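Local coordinates for uncharacterized protein (Parabacteroides merdae ATCC 43184, PDB 4OPW) that is of unknown function but, as a putative adhesin built largely of stacked parallel beta strands, probably takes part in cell adhesion, at residues G7-T13 with T46-H52. Numbering follows the deposited sequence.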
loop_
_atom_site.group_PDB
_atom_site.type_symbol
_atom_site.label_atom_id
_atom_site.label_comp_id
_atom_site.label_asym_id
_atom_site.label_seq_id
_atom_site.Cartn_x
_atom_site.Cartn_y
_atom_site.Cartn_z
ATOM N N GLY A 7 4.804 24.264 14.330
ATOM C CA GLY A 7 5.958 24.556 13.502
ATOM C C GLY A 7 6.171 26.041 13.289
ATOM O O GLY A 7 5.206 26.798 13.107
ATOM N N ASN A 8 7.450 26.474 13.311
ATOM C CA ASN A 8 7.803 27.885 13.114
ATOM C C ASN A 8 7.943 28.226 11.599
ATOM O O ASN A 8 8.368 29.338 11.245
ATOM C CB ASN A 8 9.099 28.218 13.888
ATOM C CG ASN A 8 10.377 27.648 13.295
ATOM O OD1 ASN A 8 10.378 26.907 12.298
ATOM N ND2 ASN A 8 11.511 28.003 13.893
ATOM N N GLY A 9 7.630 27.259 10.731
ATOM C CA GLY A 9 7.646 27.461 9.284
ATOM C C GLY A 9 8.994 27.401 8.598
ATOM O O GLY A 9 9.054 27.580 7.383
ATOM N N LYS A 10 10.076 27.139 9.358
ATOM C CA LYS A 10 11.432 27.055 8.816
ATOM C C LYS A 10 11.879 25.593 8.810
ATOM O O LYS A 10 12.271 25.050 9.840
ATOM C CB LYS A 10 12.416 27.930 9.602
ATOM C CG LYS A 10 12.004 29.391 9.620
ATOM C CD LYS A 10 12.921 30.207 10.461
ATOM C CE LYS A 10 12.563 31.674 10.410
ATOM N NZ LYS A 10 13.595 32.493 11.095
ATOM N N LEU A 11 11.781 24.954 7.645
ATOM C CA LEU A 11 12.160 23.557 7.504
ATOM C C LEU A 11 13.659 23.364 7.655
ATOM O O LEU A 11 14.448 24.190 7.189
ATOM C CB LEU A 11 11.699 22.972 6.153
ATOM C CG LEU A 11 10.195 22.938 5.841
ATOM C CD1 LEU A 11 9.973 22.393 4.426
ATOM C CD2 LEU A 11 9.425 22.056 6.852
ATOM N N SER A 12 14.050 22.272 8.317
ATOM C CA SER A 12 15.449 21.871 8.455
ATOM C C SER A 12 15.522 20.358 8.342
ATOM O O SER A 12 14.557 19.662 8.689
ATOM C CB SER A 12 16.069 22.359 9.764
ATOM O OG SER A 12 15.656 21.600 10.892
ATOM N N THR A 13 16.651 19.863 7.839
ATOM C CA THR A 13 16.852 18.432 7.657
ATOM C C THR A 13 17.957 17.931 8.592
ATOM O O THR A 13 19.006 18.561 8.706
ATOM C CB THR A 13 17.150 18.145 6.189
ATOM O OG1 THR A 13 16.087 18.651 5.382
ATOM C CG2 THR A 13 17.335 16.674 5.907
ATOM N N THR A 46 12.955 15.812 7.611
ATOM C CA THR A 46 12.725 17.222 7.302
ATOM C C THR A 46 11.418 17.628 7.981
ATOM O O THR A 46 10.361 17.043 7.701
ATOM C CB THR A 46 12.696 17.501 5.784
ATOM O OG1 THR A 46 13.896 17.011 5.213
ATOM C CG2 THR A 46 12.557 18.997 5.468
ATOM N N VAL A 47 11.483 18.628 8.856
ATOM C CA VAL A 47 10.308 19.142 9.566
ATOM C C VAL A 47 10.661 20.563 10.038
ATOM O O VAL A 47 11.834 20.943 9.974
ATOM C CB VAL A 47 9.890 18.164 10.726
ATOM C CG1 VAL A 47 10.876 18.218 11.908
ATOM C CG2 VAL A 47 8.451 18.409 11.192
ATOM N N ASP A 48 9.685 21.349 10.515
ATOM C CA ASP A 48 10.012 22.685 11.043
ATOM C C ASP A 48 11.133 22.530 12.062
ATOM O O ASP A 48 11.098 21.590 12.862
ATOM C CB ASP A 48 8.786 23.346 11.683
ATOM C CG ASP A 48 7.603 23.389 10.742
ATOM O OD1 ASP A 48 7.095 22.302 10.376
ATOM O OD2 ASP A 48 7.105 24.492 10.484
ATOM N N GLU A 49 12.153 23.388 11.989
ATOM C CA GLU A 49 13.335 23.229 12.850
ATOM C C GLU A 49 13.003 23.056 14.350
ATOM O O GLU A 49 13.637 22.229 15.007
ATOM C CB GLU A 49 14.321 24.399 12.659
ATOM C CG GLU A 49 13.695 25.776 12.778
ATOM C CD GLU A 49 14.640 26.943 12.577
ATOM O OE1 GLU A 49 15.645 26.796 11.848
ATOM O OE2 GLU A 49 14.373 28.010 13.166
ATOM N N ASN A 50 11.993 23.803 14.877
ATOM C CA ASN A 50 11.644 23.724 16.307
ATOM C C ASN A 50 10.888 22.431 16.663
ATOM O O ASN A 50 10.670 22.177 17.859
ATOM C CB ASN A 50 10.810 24.959 16.720
ATOM C CG ASN A 50 9.453 25.006 16.045
ATOM O OD1 ASN A 50 9.342 24.873 14.821
ATOM N ND2 ASN A 50 8.387 25.111 16.833
ATOM N N LEU A 51 10.527 21.599 15.655
ATOM C CA LEU A 51 9.770 20.373 15.920
ATOM C C LEU A 51 10.654 19.109 15.989
ATOM O O LEU A 51 10.169 18.064 16.442
ATOM C CB LEU A 51 8.646 20.187 14.877
ATOM C CG LEU A 51 7.546 21.265 14.918
ATOM C CD1 LEU A 51 6.472 20.972 13.858
ATOM C CD2 LEU A 51 6.883 21.341 16.312
ATOM N N HIS A 52 11.950 19.207 15.592
ATOM C CA HIS A 52 12.846 18.033 15.648
ATOM C C HIS A 52 12.887 17.376 17.051
ATOM O O HIS A 52 12.882 16.132 17.097
ATOM C CB HIS A 52 14.260 18.373 15.180
ATOM C CG HIS A 52 14.368 18.466 13.691
ATOM N ND1 HIS A 52 14.473 17.328 12.900
ATOM C CD2 HIS A 52 14.351 19.559 12.893
ATOM C CE1 HIS A 52 14.547 17.767 11.656
ATOM N NE2 HIS A 52 14.473 19.100 11.600
HETATM O O HOH W 1 16.024 25.980 9.273
#
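Glu-49 runs beside Lys-10 and crosses Asn-8 at about a right angle, at the N-terminal end of the solenoid-like fold. Its backbone N donates to Lys-10 O (2.7 Å), and CB and CG lie close to the same oxygen. CB also packs 3.6 Å from Ser-12 OG. With CG set between its own backbone N and carbonyl carbon (chi1 51°), CG comes 3.3 Å from Asn-8 ND2 and CD lies near Lys-10 CB. At the tip OE2 accepts Asn-8 ND2 (3.0 Å) on its anti side, while OE1 is joined through a water to Leu-11 O. Asn-8 OD1 turns back to take Lys-10 N in an Asx turn, and Asn-8 N donates to Asn-50 OD1 at 2.9 Å. Ser-12 and Val-47 form an antiparallel hydrogen-bonded pair; Val-47 CG1 covers one face of the His-52 ring. The hydroxyls Thr-13 OG1 and Thr-46 OG1 share a hydrogen bond (2.7 Å). Backbone pairing thus continues past the corner at Val-47 to Glu-49, and side chains take over at Asn-8 and Gly-9. Two acceptors are doubly gripped, Asp-48 OD2 by Gly-9 N and Thr-77 OG1, Ser-12 O by Val-47 N and His-52 NE2, whereas Asp-48 N is buried without a partner.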